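Local coordinates for protein TCR alpha chain (Gallus gallus, PDB 6LIR) that forms the alpha half of the chicken alpha-beta T-cell receptor and probably takes part in recognising antigen presented by MHC molecules, at residues C20-P23 and S24-A27; A182-E185 and G186-I189. All blocks are in the same frame, centred on the assembly; numbering follows the deposited sequence.

Interaction 1: residues C20-P23 and S24-A27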
loop_
_atom_site.group_PDB
_atom_site.type_symbol
_atom_site.label_atom_id
_atom_site.label_comp_id
_atom_site.label_asym_id
_atom_site.label_seq_id
_atom_site.Cartn_x
_atom_site.Cartn_y
_atom_site.Cartn_z
ATOM N N CYS A 20 -18.211 9.016 9.243
ATOM C CA CYS A 20 -17.228 9.573 10.163
ATOM C C CYS A 20 -18.008 10.228 11.292
ATOM O O CYS A 20 -18.838 11.104 11.038
ATOM C CB CYS A 20 -16.308 10.581 9.466
ATOM S SG CYS A 20 -15.160 11.456 10.560
ATOM N N SER A 21 -17.771 9.773 12.520
ATOM C CA SER A 21 -18.529 10.189 13.690
ATOM C C SER A 21 -17.581 10.767 14.732
ATOM O O SER A 21 -16.588 10.128 15.096
ATOM C CB SER A 21 -19.308 9.003 14.266
ATOM O OG SER A 21 -19.768 9.277 15.575
ATOM N N HIS A 22 -17.879 11.983 15.198
ATOM C CA HIS A 22 -17.090 12.655 16.234
ATOM C C HIS A 22 -18.033 13.392 17.174
ATOM O O HIS A 22 -18.141 14.624 17.138
ATOM C CB HIS A 22 -16.069 13.607 15.609
ATOM C CG HIS A 22 -16.588 14.371 14.430
ATOM N ND1 HIS A 22 -17.079 15.656 14.529
ATOM C CD2 HIS A 22 -16.683 14.033 13.123
ATOM C CE1 HIS A 22 -17.460 16.073 13.335
ATOM N NE2 HIS A 22 -17.231 15.106 12.463
ATOM N N PRO A 23 -18.729 12.659 18.049
ATOM C CA PRO A 23 -19.735 13.297 18.918
ATOM C C PRO A 23 -19.168 14.388 19.809
ATOM O O PRO A 23 -19.880 15.346 20.129
ATOM C CB PRO A 23 -20.291 12.124 19.739
ATOM C CG PRO A 23 -19.957 10.906 18.953
ATOM C CD PRO A 23 -18.653 11.204 18.274
ATOM N N SER A 24 -17.910 14.279 20.217
ATOM C CA SER A 24 -17.308 15.235 21.132
ATOM C C SER A 24 -16.716 16.447 20.426
ATOM O O SER A 24 -16.147 17.315 21.093
ATOM C CB SER A 24 -16.218 14.545 21.956
ATOM O OG SER A 24 -14.965 14.640 21.299
ATOM N N ILE A 25 -16.818 16.529 19.103
ATOM C CA ILE A 25 -16.240 17.635 18.348
ATOM C C ILE A 25 -17.318 18.204 17.442
ATOM O O ILE A 25 -17.885 17.480 16.613
ATOM C CB ILE A 25 -15.015 17.205 17.522
ATOM C CG1 ILE A 25 -13.966 16.544 18.419
ATOM C CG2 ILE A 25 -14.419 18.406 16.793
ATOM C CD1 ILE A 25 -12.704 16.128 17.684
ATOM N N GLN A 26 -17.586 19.499 17.583
ATOM C CA GLN A 26 -18.529 20.204 16.721
ATOM C C GLN A 26 -17.671 20.904 15.678
ATOM O O GLN A 26 -17.085 21.959 15.938
ATOM C CB GLN A 26 -19.387 21.183 17.516
ATOM C CG GLN A 26 -20.470 21.860 16.698
ATOM C CD GLN A 26 -21.665 22.271 17.535
ATOM O OE1 GLN A 26 -21.554 23.120 18.422
ATOM N NE2 GLN A 26 -22.820 21.664 17.258
ATOM N N ALA A 27 -17.576 20.277 14.507
ATOM C CA ALA A 27 -16.569 20.642 13.520
ATOM C C ALA A 27 -16.729 22.078 13.046
ATOM O O ALA A 27 -17.833 22.517 12.710
ATOM C CB ALA A 27 -16.635 19.684 12.331
#
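His-22 brings the edge of its imidazole across the open end of the turn that follows it and donates from ND1 to the carbonyl O of Ile-25, 2.9 Å away. The acceptor lies at the ring's edge, only 8° out of the imidazole plane. The N-H...O angle is 156°; seen from the Ile-25 carbonyl, the donor stands tilted from the peptide plane. This geometry places a proton on ND1. With chi1 at 40°, CG of His-22 sits between its own backbone N and carbonyl carbon, and from there the ring extends across the mouth of the turn.

The backbone forms a type I beta turn from His-22 to Ile-25, with Pro-23 and Ser-24 at its corners. It is closed by Ile-25 N donating to His-22 O over 3.0 Å, a nearly straight bond whose donor stands above the carbonyl plane. The two residues are thus joined twice, once through main chain alone and once through the imidazole, and the second bond fixes the rotation of the ring. Beyond the turn, CE1 of His-22 touches the CB methyl of Ala-27 at 3.8 Å, a contact of carbon on carbon at an oblique approach to the ring. Pro-23, whose ring restrains phi, suits the first corner. At the second corner, Ser-24 OG is hydrogen-bonded to the side-chain amide NE2 of Gln-1.

The turn leads out of strand 16-21, just past Cys-20 of the disulfide to Cys-87, in the immunoglobulin V-set domain. The first CDR loop is expected in this part of a V domain, between strands B and C. Ile-30 of strand 29-35 and Val-89 of strand 84-90 pack against the His-22 side chain, and Val-89 also meets Ile-25, setting the turn against the facing sheet.

Interaction 2: residues A182-E185 and G186-I189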
loop_
_atom_site.group_PDB
_atom_site.type_symbol
_atom_site.label_atom_id
_atom_site.label_comp_id
_atom_site.label_asym_id
_atom_site.label_seq_id
_atom_site.Cartn_x
_atom_site.Cartn_y
_atom_site.Cartn_z
ATOM N N ALA A 182 -6.858 -26.175 -5.526
ATOM C CA ALA A 182 -7.949 -25.459 -4.877
ATOM C C ALA A 182 -9.266 -26.116 -5.262
ATOM O O ALA A 182 -9.328 -26.923 -6.194
ATOM C CB ALA A 182 -7.970 -23.975 -5.251
ATOM N N LYS A 183 -10.315 -25.779 -4.519
ATOM C CA LYS A 183 -11.675 -26.168 -4.870
ATOM C C LYS A 183 -12.518 -24.921 -5.089
ATOM O O LYS A 183 -12.418 -23.953 -4.329
ATOM C CB LYS A 183 -12.308 -27.068 -3.804
ATOM C CG LYS A 183 -11.525 -28.349 -3.587
ATOM C CD LYS A 183 -11.530 -28.784 -2.139
ATOM C CE LYS A 183 -12.815 -29.528 -1.821
ATOM N NZ LYS A 183 -12.723 -30.290 -0.548
ATOM N N HIS A 184 -13.341 -24.941 -6.137
ATOM C CA HIS A 184 -14.100 -23.763 -6.538
ATOM C C HIS A 184 -15.509 -24.185 -6.922
ATOM O O HIS A 184 -15.690 -25.072 -7.763
ATOM C CB HIS A 184 -13.422 -23.043 -7.712
ATOM C CG HIS A 184 -13.964 -21.674 -7.989
ATOM N ND1 HIS A 184 -15.208 -21.463 -8.545
ATOM C CD2 HIS A 184 -13.421 -20.446 -7.811
ATOM C CE1 HIS A 184 -15.413 -20.165 -8.684
ATOM N NE2 HIS A 184 -14.344 -19.526 -8.247
ATOM N N GLU A 185 -16.494 -23.559 -6.276
ATOM C CA GLU A 185 -17.907 -23.821 -6.524
ATOM C C GLU A 185 -18.216 -23.834 -8.014
ATOM O O GLU A 185 -17.980 -22.847 -8.718
ATOM C CB GLU A 185 -18.752 -22.764 -5.814
ATOM C CG GLU A 185 -20.250 -23.011 -5.859
ATOM C CD GLU A 185 -20.987 -22.288 -4.745
ATOM O OE1 GLU A 185 -21.381 -22.949 -3.761
ATOM O OE2 GLU A 185 -21.166 -21.057 -4.855
ATOM N N GLY A 186 -18.734 -24.962 -8.492
ATOM C CA GLY A 186 -19.112 -25.109 -9.879
ATOM C C GLY A 186 -18.001 -25.553 -10.797
ATOM O O GLY A 186 -18.210 -25.602 -12.018
ATOM N N PHE A 187 -16.822 -25.863 -10.260
ATOM C CA PHE A 187 -15.714 -26.351 -11.065
ATOM C C PHE A 187 -15.026 -27.572 -10.467
ATOM O O PHE A 187 -14.126 -28.127 -11.105
ATOM C CB PHE A 187 -14.697 -25.225 -11.308
ATOM C CG PHE A 187 -15.232 -24.122 -12.179
ATOM C CD1 PHE A 187 -15.010 -24.133 -13.547
ATOM C CD2 PHE A 187 -15.979 -23.087 -11.634
ATOM C CE1 PHE A 187 -15.512 -23.126 -14.356
ATOM C CE2 PHE A 187 -16.483 -22.079 -12.436
ATOM C CZ PHE A 187 -16.249 -22.099 -13.801
ATOM N N GLY A 188 -15.420 -28.001 -9.267
ATOM C CA GLY A 188 -14.889 -29.240 -8.722
ATOM C C GLY A 188 -13.448 -29.102 -8.264
ATOM O O GLY A 188 -13.040 -28.087 -7.690
ATOM N N ILE A 189 -12.666 -30.146 -8.522
ATOM C CA ILE A 189 -11.286 -30.212 -8.055
ATOM C C ILE A 189 -10.387 -29.492 -9.049
ATOM O O ILE A 189 -10.463 -29.727 -10.261
ATOM C CB ILE A 189 -10.840 -31.673 -7.881
ATOM C CG1 ILE A 189 -11.791 -32.429 -6.955
ATOM C CG2 ILE A 189 -9.420 -31.732 -7.342
ATOM C CD1 ILE A 189 -11.302 -33.818 -6.607
#
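The carbonyl O of His-184 receives two backbone N-H groups from the far side of the turn. Phe-187 N gives the shorter bond, 2.9 Å to His-184 O at an N-H...O angle of 150°, while Gly-188 N reaches the same oxygen only weakly, over 3.3 Å. A separate bond, from the side chain, runs from His-184 ND1 to Glu-185 O at 3.1 Å, with the donor well above that carbonyl plane. CG of His-184 lies opposite its backbone N (chi1 -167°), so that the imidazole runs beside the outgoing chain and ND1 can reach the next carbonyl.

The Phe-187 N bond closes a type II beta turn from His-184 to Phe-187, with Glu-185 and Gly-186 at its corners, in the tight hairpin of strands 181-184 and 188-191. The hairpin belongs to what is probably the constant, immunoglobulin-like domain. Further along it, Lys-183 and Ile-189 form an antiparallel non-hydrogen-bonded pair. Gly-186 has a positive phi, as this corner requires, and a CB there would collide with Glu-185 O; Gly-188 also has a positive phi.

The rings of His-184 and Phe-187 lie side by side and point the same way, their planes 79° apart. ND1 of His-184 comes within 3.6 Å of CD2 of Phe-187, whose ring edge also meets Glu-185 O. The imidazole also bonds through NE2 to Ser-137 N, and Pro-115 touches both side chains. An alanine in place of His-184 would probably leave Glu-185 O and Ser-137 N without their imidazole partner and the Phe-187 ring freer to turn.

From the N terminus the chain first builds the V-set domain, where interaction 1 closes a short turn as strand 16-21 gives way to the loop before strand 29-35. It then completes that domain and crosses into the second, which carries its own disulfide, Cys-131 to Cys-180. Interaction 2 follows shortly after Cys-180, closing the hairpin of strands 181-184 and 188-191 near the end of the modelled chain. The two are in series, neither nesting nor crossing, and lie on opposite sides of the chain's centre, about 48 Å apart between centres. Each closes a chain reversal within its own domain, and neither bridges the two.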